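Local coordinates for ferritin like protein (Caulobacter vibrioides, PDB 3HL1), which is of unknown function but belongs to the ferritin-like family of largely helical proteins and probably binds metal, at residues P4-R10 and L134-V138; T25-L30 and V51-M55; Y70-L74 and L280-S285; Q59-N63 and K167-E171. One frame throughout, in Å; residues are numbered along the deposited sequence. Where two conformers were deposited one is given.

Interaction 1. Residues P4-R10 and L134-V138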
# COMPACT_ATOMS: atom_id res chain seq x y z
N PRO A 4 22.30 9.39 12.79
CA PRO A 4 21.41 10.58 12.69
C PRO A 4 20.28 10.61 13.75
O PRO A 4 19.58 9.62 13.87
CB PRO A 4 20.81 10.45 11.27
CG PRO A 4 21.78 9.55 10.52
CD PRO A 4 22.26 8.58 11.55
N VAL A 5 20.12 11.72 14.50
CA VAL A 5 19.17 11.78 15.62
C VAL A 5 17.73 12.10 15.14
O VAL A 5 17.51 13.06 14.39
CB VAL A 5 19.55 12.82 16.69
CG1 VAL A 5 18.69 12.60 17.93
CG2 VAL A 5 21.04 12.74 17.06
N TRP A 6 16.78 11.26 15.53
CA TRP A 6 15.38 11.38 15.12
C TRP A 6 14.59 12.07 16.19
O TRP A 6 14.76 11.77 17.36
CB TRP A 6 14.76 9.99 14.89
CG TRP A 6 15.07 9.48 13.53
CD1 TRP A 6 16.32 9.25 13.02
CD2 TRP A 6 14.14 9.18 12.47
NE1 TRP A 6 16.23 8.82 11.72
CE2 TRP A 6 14.91 8.73 11.36
CE3 TRP A 6 12.73 9.22 12.36
CZ2 TRP A 6 14.33 8.36 10.15
CZ3 TRP A 6 12.15 8.85 11.18
CH2 TRP A 6 12.95 8.41 10.07
N THR A 7 13.70 12.97 15.79
CA THR A 7 12.73 13.55 16.69
C THR A 7 11.40 12.79 16.59
O THR A 7 11.10 12.16 15.58
CB THR A 7 12.52 15.07 16.42
OG1 THR A 7 11.82 15.29 15.20
CG2 THR A 7 13.84 15.86 16.42
N LEU A 8 10.62 12.85 17.66
CA LEU A 8 9.32 12.21 17.71
C LEU A 8 8.36 12.72 16.61
O LEU A 8 7.73 11.91 15.93
CB LEU A 8 8.71 12.27 19.12
CG LEU A 8 7.49 11.33 19.33
CD1 LEU A 8 7.83 9.83 19.05
CD2 LEU A 8 6.86 11.52 20.71
N PRO A 9 8.27 14.04 16.39
CA PRO A 9 7.42 14.48 15.27
C PRO A 9 7.80 13.92 13.89
O PRO A 9 6.91 13.59 13.08
CB PRO A 9 7.49 16.02 15.35
CG PRO A 9 7.93 16.33 16.76
CD PRO A 9 8.81 15.17 17.18
N ARG A 10 9.08 13.81 13.62
CA ARG A 10 9.54 13.28 12.36
C ARG A 10 9.28 11.79 12.24
O ARG A 10 9.00 11.30 11.16
CB ARG A 10 11.03 13.62 12.16
CG ARG A 10 11.30 15.13 11.99
CD ARG A 10 11.34 15.60 10.55
NE ARG A 10 11.52 17.06 10.38
CZ ARG A 10 12.64 17.77 10.64
NH1 ARG A 10 13.74 17.20 11.12
NH2 ARG A 10 12.66 19.09 10.43
N LEU A 134 19.36 7.90 6.25
CA LEU A 134 18.76 7.71 7.57
C LEU A 134 18.38 9.01 8.28
O LEU A 134 17.93 8.96 9.45
CB LEU A 134 19.69 6.86 8.47
CG LEU A 134 20.10 5.49 7.89
CD1 LEU A 134 21.07 4.78 8.82
CD2 LEU A 134 18.86 4.63 7.62
N ALA A 135 18.55 10.15 7.62
CA ALA A 135 18.24 11.45 8.21
C ALA A 135 16.68 11.59 8.41
O ALA A 135 15.89 11.13 7.57
CB ALA A 135 18.79 12.55 7.33
N ASP A 136 16.24 12.16 9.53
CA ASP A 136 14.80 12.20 9.83
C ASP A 136 14.04 13.24 8.99
O ASP A 136 12.80 13.27 9.04
CB ASP A 136 14.54 12.37 11.34
CG ASP A 136 14.79 13.79 11.88
OD1 ASP A 136 15.29 14.69 11.17
OD2 ASP A 136 14.48 13.98 13.06
N ASP A 137 14.75 14.04 8.20
CA ASP A 137 14.10 15.01 7.29
C ASP A 137 13.96 14.54 5.85
O ASP A 137 13.47 15.29 5.01
CB ASP A 137 14.77 16.39 7.36
CG ASP A 137 16.27 16.37 7.03
OD1 ASP A 137 16.85 15.31 6.66
OD2 ASP A 137 16.89 17.46 7.16
N VAL A 138 14.37 13.31 5.56
CA VAL A 138 14.20 12.70 4.25
C VAL A 138 12.74 12.30 4.07
O VAL A 138 12.16 11.68 4.94
CB VAL A 138 15.07 11.44 4.10
CG1 VAL A 138 14.85 10.78 2.76
CG2 VAL A 138 16.52 11.82 4.28
O HOH W 1 18.17 12.82 11.50
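D136 sets its CB over one face of the W6 indole, 3.5 Å from the centroid of the five-membered ring and close to its normal, a CH-pi contact with ring and carboxylate planes 72° apart. At the rim of that indole, W6 NE1 donates to L134 O at 2.8 Å; it meets the carbonyl almost head-on, although the oxygen is tilted out of the ring plane. A chi1 of 76° turns the D136 carboxylate toward T7 N and R10 while CB stays over the indole. D136 OD2 accepts from T7 N at 3.0 Å, while D136 OD1 takes R10 NH1, also at 3.0 Å, in a salt bridge. The guanidinium stands nearly perpendicular to the carboxylate (86°) and reaches OD1 from above its plane; D137 CB lies over one guanidinium face. One water joins V5 O to D136 N. T7 is the N-cap of helix 8-35, so D136 grips both the cap residue and the first turn. The lead-in to that helix is tied to the loop between helices 112-121 and 144-157. Helix 144-157 adds Q157, bonded to P4 O and W6 N, and A150 and V153 against the indole, which also meets the H14 ring.

Interaction 2. Residues T25-L30 and V51-M55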
# COMPACT_ATOMS: atom_id res chain seq x y z
N THR A 25 -1.07 2.01 -2.86
CA THR A 25 -0.98 0.82 -3.65
C THR A 25 -2.30 0.07 -3.73
O THR A 25 -2.50 -0.66 -4.67
CB THR A 25 0.07 -0.19 -3.15
OG1 THR A 25 -0.40 -0.75 -1.93
CG2 THR A 25 1.47 0.45 -2.96
N ILE A 26 -3.19 0.21 -2.75
CA ILE A 26 -4.39 -0.61 -2.68
C ILE A 26 -5.37 -0.33 -3.84
O ILE A 26 -5.71 -1.25 -4.59
CB ILE A 26 -5.02 -0.58 -1.25
CG1 ILE A 26 -4.02 -1.27 -0.28
CG2 ILE A 26 -6.41 -1.25 -1.24
CD1 ILE A 26 -4.26 -1.06 1.17
N PRO A 27 -5.85 0.94 -3.98
CA PRO A 27 -6.64 1.23 -5.18
C PRO A 27 -5.94 0.97 -6.50
O PRO A 27 -6.59 0.53 -7.44
CB PRO A 27 -7.07 2.70 -5.00
CG PRO A 27 -7.00 2.94 -3.54
CD PRO A 27 -5.79 2.14 -3.11
N TYR A 28 -4.61 1.19 -6.57
CA TYR A 28 -3.83 0.88 -7.75
C TYR A 28 -3.95 -0.61 -8.14
O TYR A 28 -4.29 -0.88 -9.26
CB TYR A 28 -2.35 1.30 -7.61
CG TYR A 28 -1.65 1.49 -8.94
CD1 TYR A 28 -1.07 0.40 -9.60
CD2 TYR A 28 -1.60 2.76 -9.56
CE1 TYR A 28 -0.44 0.57 -10.84
CE2 TYR A 28 -0.98 2.93 -10.81
CZ TYR A 28 -0.41 1.83 -11.42
OH TYR A 28 0.14 1.97 -12.62
N TYR A 29 -3.61 -1.50 -7.24
CA TYR A 29 -3.65 -2.92 -7.44
C TYR A 29 -5.08 -3.41 -7.64
O TYR A 29 -5.31 -4.31 -8.41
CB TYR A 29 -3.04 -3.67 -6.25
CG TYR A 29 -1.54 -3.53 -6.04
CD1 TYR A 29 -0.77 -2.58 -6.74
CD2 TYR A 29 -0.94 -4.19 -4.96
CE1 TYR A 29 0.59 -2.44 -6.49
CE2 TYR A 29 0.41 -3.99 -4.65
CZ TYR A 29 1.17 -3.14 -5.42
OH TYR A 29 2.52 -2.93 -5.09
N LEU A 30 -6.03 -2.88 -6.88
CA LEU A 30 -7.42 -3.29 -7.00
C LEU A 30 -7.98 -2.98 -8.37
O LEU A 30 -8.73 -3.78 -8.97
CB LEU A 30 -8.31 -2.63 -5.93
CG LEU A 30 -8.25 -3.20 -4.50
CD1 LEU A 30 -9.00 -2.26 -3.50
CD2 LEU A 30 -8.74 -4.70 -4.46
N VAL A 51 -2.83 -7.68 -2.83
CA VAL A 51 -3.74 -6.64 -2.34
C VAL A 51 -4.07 -6.86 -0.86
O VAL A 51 -4.04 -5.95 -0.02
CB VAL A 51 -5.11 -6.64 -3.07
CG1 VAL A 51 -6.16 -5.84 -2.25
CG2 VAL A 51 -4.97 -6.08 -4.45
N TYR A 52 -4.39 -8.10 -0.54
CA TYR A 52 -4.70 -8.49 0.82
C TYR A 52 -3.49 -8.27 1.72
O TYR A 52 -3.64 -7.84 2.84
CB TYR A 52 -5.14 -9.96 0.90
CG TYR A 52 -6.48 -10.27 0.21
CD1 TYR A 52 -7.37 -9.26 -0.18
CD2 TYR A 52 -6.86 -11.59 -0.03
CE1 TYR A 52 -8.59 -9.54 -0.80
CE2 TYR A 52 -8.10 -11.90 -0.64
CZ TYR A 52 -8.95 -10.87 -1.01
OH TYR A 52 -10.16 -11.18 -1.61
N GLN A 53 -2.29 -8.55 1.22
CA GLN A 53 -1.07 -8.26 1.98
C GLN A 53 -0.84 -6.77 2.18
O GLN A 53 -0.37 -6.34 3.25
CB GLN A 53 0.14 -8.90 1.33
CG GLN A 53 0.02 -10.41 1.36
CD GLN A 53 1.33 -11.10 1.04
OE1 GLN A 53 2.15 -10.60 0.28
NE2 GLN A 53 1.52 -12.26 1.64
N GLU A 54 -1.18 -5.96 1.19
CA GLU A 54 -1.04 -4.50 1.37
C GLU A 54 -1.93 -4.01 2.49
O GLU A 54 -1.52 -3.16 3.25
CB GLU A 54 -1.35 -3.73 0.07
CG GLU A 54 -0.36 -3.94 -1.02
CD GLU A 54 1.05 -3.45 -0.62
OE1 GLU A 54 1.27 -2.24 -0.52
OE2 GLU A 54 1.92 -4.27 -0.40
N MSE A 55 -3.16 -4.52 2.56
CA MSE A 55 -4.12 -4.15 3.61
C MSE A 55 -3.58 -4.51 4.98
O MSE A 55 -3.62 -3.70 5.91
CB MSE A 55 -5.46 -4.85 3.36
CG MSE A 55 -6.18 -4.30 2.14
SE MSE A 55 -7.63 -5.49 1.59
CE MSE A 55 -8.10 -4.63 0.03
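V51 CG2 touches Y29 CB at 3.6 Å, near the plane of the tyrosine ring, and V51 CG1 meets L30 CD2, also at 3.6 Å. Other apolar contacts run along I26: its CG1 passes E54 CB at 3.6 Å, the side chains pointing in opposite directions, and I26 CD1 reaches the CG of selenomethionine M55 at 3.9 Å. V51 and M55 were each modelled in two conformers, and their contacts hold for the one described. The segments belong to helices 8-35 and 42-67, consecutive in the chain and almost antiparallel (168° between axes 9.5 Å apart), the helical-hairpin element from which ferritin-like bundles are built. Among the polar contacts, E54 is bent at chi2 (-63°), which brings its OE1 to 2.6 Å from T25 OG1, a hydroxyl that also has E22 O within reach. E54 CG rests 3.7 Å from Y29 CE2, ring and carboxylate turned 50° apart. Y29 OH bonds to E122, and E22 OE1 lies close to E54 OE1. Diiron relatives bind metal through carboxylates inside the bundle; no such role is established for E54, whose OE2 is hydrogen-bonded to an unidentified molecule, probably from the crystallisation liquor.

Interaction 3. Residues Y70-L74 and L280-S285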
# COMPACT_ATOMS: atom_id res chain seq x y z
N TYR A 70 1.09 7.48 18.06
CA TYR A 70 0.51 8.16 16.92
C TYR A 70 -0.57 7.32 16.22
O TYR A 70 -0.29 6.27 15.70
CB TYR A 70 1.60 8.48 15.89
CG TYR A 70 1.14 9.21 14.65
CD1 TYR A 70 0.88 10.58 14.68
CD2 TYR A 70 0.98 8.54 13.46
CE1 TYR A 70 0.47 11.27 13.55
CE2 TYR A 70 0.58 9.21 12.30
CZ TYR A 70 0.30 10.56 12.35
OH TYR A 70 -0.14 11.24 11.23
N SER A 71 -1.78 7.83 16.14
CA SER A 71 -2.84 7.20 15.35
C SER A 71 -2.81 7.80 13.94
O SER A 71 -3.04 8.98 13.77
CB SER A 71 -4.22 7.43 15.98
OG SER A 71 -4.35 6.85 17.24
N PRO A 72 -2.48 6.99 12.92
CA PRO A 72 -2.51 7.57 11.57
C PRO A 72 -3.93 7.88 11.05
O PRO A 72 -4.95 7.30 11.50
CB PRO A 72 -1.91 6.48 10.69
CG PRO A 72 -1.38 5.43 11.60
CD PRO A 72 -2.07 5.57 12.91
N THR A 73 -3.99 8.74 10.07
CA THR A 73 -5.27 9.07 9.45
C THR A 73 -5.15 8.85 7.97
O THR A 73 -4.11 9.07 7.38
CB THR A 73 -5.62 10.56 9.69
OG1 THR A 73 -4.49 11.32 9.26
CG2 THR A 73 -5.75 10.81 11.08
N LEU A 74 -6.20 8.38 7.35
CA LEU A 74 -6.16 8.09 5.95
C LEU A 74 -7.05 9.00 5.16
O LEU A 74 -8.17 9.30 5.56
CB LEU A 74 -6.66 6.68 5.70
CG LEU A 74 -5.82 5.52 6.26
CD1 LEU A 74 -6.65 4.24 5.90
CD2 LEU A 74 -4.44 5.45 5.77
N LEU A 280 -12.00 3.02 8.71
CA LEU A 280 -10.60 2.75 9.09
C LEU A 280 -10.02 3.78 10.01
O LEU A 280 -9.25 3.39 10.89
CB LEU A 280 -9.69 2.49 7.87
CG LEU A 280 -9.93 1.25 7.00
CD1 LEU A 280 -9.08 1.42 5.71
CD2 LEU A 280 -9.54 -0.03 7.75
N ASN A 281 -10.32 5.07 9.80
CA ASN A 281 -9.82 6.12 10.67
C ASN A 281 -10.22 5.90 12.11
O ASN A 281 -9.43 6.11 13.01
CB ASN A 281 -10.19 7.50 10.15
CG ASN A 281 -9.33 7.90 8.99
OD1 ASN A 281 -8.21 7.41 8.87
ND2 ASN A 281 -9.86 8.72 8.07
N GLY A 282 -11.45 5.46 12.33
CA GLY A 282 -11.95 5.19 13.67
C GLY A 282 -11.16 4.05 14.29
O GLY A 282 -10.69 4.15 15.45
N MSE A 283 -10.97 3.00 13.50
CA MSE A 283 -10.21 1.83 13.92
C MSE A 283 -8.73 2.12 14.21
O MSE A 283 -8.15 1.59 15.16
CB MSE A 283 -10.32 0.72 12.88
CG MSE A 283 -11.76 0.10 12.97
SE MSE A 283 -12.18 -0.96 11.42
CE MSE A 283 -11.16 -2.43 11.89
N PHE A 284 -8.12 2.93 13.37
CA PHE A 284 -6.72 3.29 13.58
C PHE A 284 -6.53 4.24 14.77
O PHE A 284 -5.42 4.54 15.11
CB PHE A 284 -6.19 4.00 12.33
CG PHE A 284 -5.95 3.11 11.16
CD1 PHE A 284 -6.26 1.78 11.16
CD2 PHE A 284 -5.44 3.66 10.01
CE1 PHE A 284 -6.05 1.00 10.05
CE2 PHE A 284 -5.21 2.87 8.91
CZ PHE A 284 -5.54 1.55 8.94
N SER A 285 -7.62 4.77 15.33
CA SER A 285 -7.55 5.66 16.47
C SER A 285 -8.06 4.95 17.74
O SER A 285 -8.34 5.59 18.75
CB SER A 285 -8.30 6.97 16.20
OG SER A 285 -9.60 6.71 15.70
O HOH W 2 -7.20 7.63 12.87
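N281 turns its CG opposite its carbonyl carbon (chi1 -76°) and swings the amide round by a small chi2 of -25°, which lays the carboxamide along the backbone of L74. L74 N donates to N281 OD1 at 2.7 Å, in the carbonyl plane and on a lone pair. The second bond is almost straight: N281 ND2 reaches L74 O at 3.1 Å, again on a lone pair, with the oxygen in the plane of the amide. One asparagine side chain thus pairs with both the NH and the CO of a residue in extended conformation, much as a neighbouring strand would, in a fold that has no strands. This is the last part of helix 261-283 receiving the loop that follows helix 42-67, and the loop itself lies over helices 8-35 and 42-67 of the ferritin-like bundle. Beside the polar pair, L74 CD1 touches both L280 CD1 (3.7 Å) and F284 CE2 (3.6 Å). L74 and F284 cross at about a right angle, and P72 O sits at the edge of the phenyl ring, in its plane. A single water donates to P72 O and to N281 O, 2.7 Å from each. Farther along, S71 CB packs on F284 O at 3.2 Å; N66 holds this end from helix 42-67, bonding to S71 OG through its OD1 and to F284 O through its ND2.

Interaction 4. Residues Q59-N63 and K167-E171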
# COMPACT_ATOMS: atom_id res chain seq x y z
N GLN A 59 -2.53 -2.08 8.33
CA GLN A 59 -2.83 -2.42 9.71
C GLN A 59 -1.59 -2.48 10.62
O GLN A 59 -1.61 -1.98 11.74
CB GLN A 59 -3.58 -3.76 9.78
CG GLN A 59 -3.69 -4.32 11.20
CD GLN A 59 -4.50 -5.58 11.28
OE1 GLN A 59 -5.71 -5.55 11.03
NE2 GLN A 59 -3.84 -6.70 11.62
N LEU A 60 -0.52 -3.09 10.12
CA LEU A 60 0.72 -3.26 10.88
C LEU A 60 1.37 -1.95 11.13
O LEU A 60 1.90 -1.71 12.25
CB LEU A 60 1.68 -4.23 10.16
CG LEU A 60 1.16 -5.69 9.99
CD1 LEU A 60 2.26 -6.57 9.40
CD2 LEU A 60 0.68 -6.23 11.30
N VAL A 61 1.39 -1.08 10.12
CA VAL A 61 1.91 0.24 10.29
C VAL A 61 1.09 1.00 11.35
O VAL A 61 1.66 1.60 12.22
CB VAL A 61 2.04 1.06 8.98
CG1 VAL A 61 2.42 2.52 9.31
CG2 VAL A 61 3.11 0.46 8.05
N SER A 62 -0.24 0.93 11.28
CA SER A 62 -1.07 1.56 12.30
C SER A 62 -0.70 1.04 13.71
O SER A 62 -0.62 1.79 14.68
CB SER A 62 -2.56 1.29 12.04
OG SER A 62 -3.36 1.91 13.05
N ASN A 63 -0.52 -0.26 13.82
CA ASN A 63 -0.16 -0.88 15.10
C ASN A 63 1.19 -0.41 15.63
O ASN A 63 1.31 -0.06 16.81
CB ASN A 63 -0.18 -2.45 15.01
CG ASN A 63 -1.58 -3.00 14.96
OD1 ASN A 63 -2.57 -2.27 15.19
ND2 ASN A 63 -1.69 -4.34 14.68
N LYS A 167 -4.09 1.07 21.41
CA LYS A 167 -4.87 1.27 20.21
C LYS A 167 -4.44 0.32 19.08
O LYS A 167 -4.21 0.72 17.94
CB LYS A 167 -4.84 2.74 19.82
CG LYS A 167 -5.31 3.68 20.92
CD LYS A 167 -5.35 5.12 20.42
CE LYS A 167 -6.00 6.04 21.36
NZ LYS A 167 -5.18 6.18 22.54
N GLN A 168 -4.33 -0.96 19.45
CA GLN A 168 -3.91 -2.00 18.51
C GLN A 168 -5.13 -2.60 17.82
O GLN A 168 -6.20 -2.71 18.41
CB GLN A 168 -3.15 -3.10 19.22
CG GLN A 168 -1.90 -2.67 19.88
CD GLN A 168 -0.88 -2.20 18.90
OE1 GLN A 168 -0.25 -2.99 18.22
NE2 GLN A 168 -0.69 -0.90 18.84
N MSE A 169 -4.92 -3.02 16.59
CA MSE A 169 -5.95 -3.58 15.72
C MSE A 169 -5.52 -4.95 15.24
O MSE A 169 -4.34 -5.22 15.05
CB MSE A 169 -6.11 -2.63 14.56
CG MSE A 169 -7.07 -2.97 13.51
SE MSE A 169 -7.00 -1.42 12.36
CE MSE A 169 -7.61 -2.29 10.79
N ASP A 170 -6.48 -5.85 15.08
CA ASP A 170 -6.17 -7.20 14.58
C ASP A 170 -7.34 -7.80 13.76
O ASP A 170 -8.14 -8.55 14.28
CB ASP A 170 -5.75 -8.11 15.76
CG ASP A 170 -5.00 -9.38 15.29
OD1 ASP A 170 -4.50 -9.43 14.12
OD2 ASP A 170 -4.91 -10.35 16.09
N GLU A 171 -7.42 -7.40 12.49
CA GLU A 171 -8.37 -7.92 11.51
C GLU A 171 -7.54 -8.51 10.37
O GLU A 171 -7.92 -9.50 9.75
CB GLU A 171 -9.25 -6.80 10.96
CG GLU A 171 -9.88 -5.87 12.04
CD GLU A 171 -11.07 -6.49 12.84
OE1 GLU A 171 -11.98 -7.12 12.24
OE2 GLU A 171 -11.11 -6.33 14.09
O HOH W 3 -3.65 0.33 15.12
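Segment 167-171 leaves a left-handed K167 (phi 50°) and then runs extended past helix 42-67, coming nearest at 5.2 Å between Q168 CA and N63 CA. N63 meets it with a flat amide that serves both backbone polar atoms of selenomethionine M169. M169 N donates to N63 OD1 at 2.8 Å, the donor lying well out of the carbonyl plane, while N63 ND2 donates to M169 O at 2.8 Å, with the acceptor close to the amide plane. Each end of the amide has a second partner: ND2 also bonds to L182 O, and OD1 takes a proton from a water that donates to K167 O as well and accepts from S62 OG. Q168 bends at chi2 (-65°) to come back alongside N63, its amide plane 42° from that of the asparagine. Q168 NE2 gives a straight bond to N63 O at 3.0 Å, and Q168 OE1 passes 3.3 Å from N63 CB on its way to accept from V184 N. A turn earlier on the helix, Q59 stretches out fully, its CG opposite the backbone N, and Q59 OE1 accepts from E171 N at 2.9 Å. The extended side chain of M169 passes this oxygen, M169 CE lying 3.8 Å from Q59 OE1. Nearly all of the grip is neutral amide chemistry. Bonds on both amide atoms fix the rotation of N63 and identify its OD1 and ND2, so the loop is held by direction and matched donors and acceptors, and the buried amide keeps its polar atoms satisfied.

Interactions 3 and 4 form one continuous patch, their centres 9 Å apart. F284 CG lies 3.4 Å from S62 OG and F284 CE1 3.5 Å from M169 SE, while M283 CE is 3.7 Å from E171 CG, so the loop 167-171 packs on the end of helix 261-283 as well as on helix 42-67. Interaction 2, on the same helix 42-67 and about 16 Å from interaction 4 between centres, lies beside the acidic interior and the unidentified molecule at E54. Interaction 1 lies at the far end of helix 8-35, with nearest atoms about 17 Å from those of interaction 2. Interaction 2 joins two helices; the other three each join a loop to a helix or its lead-in.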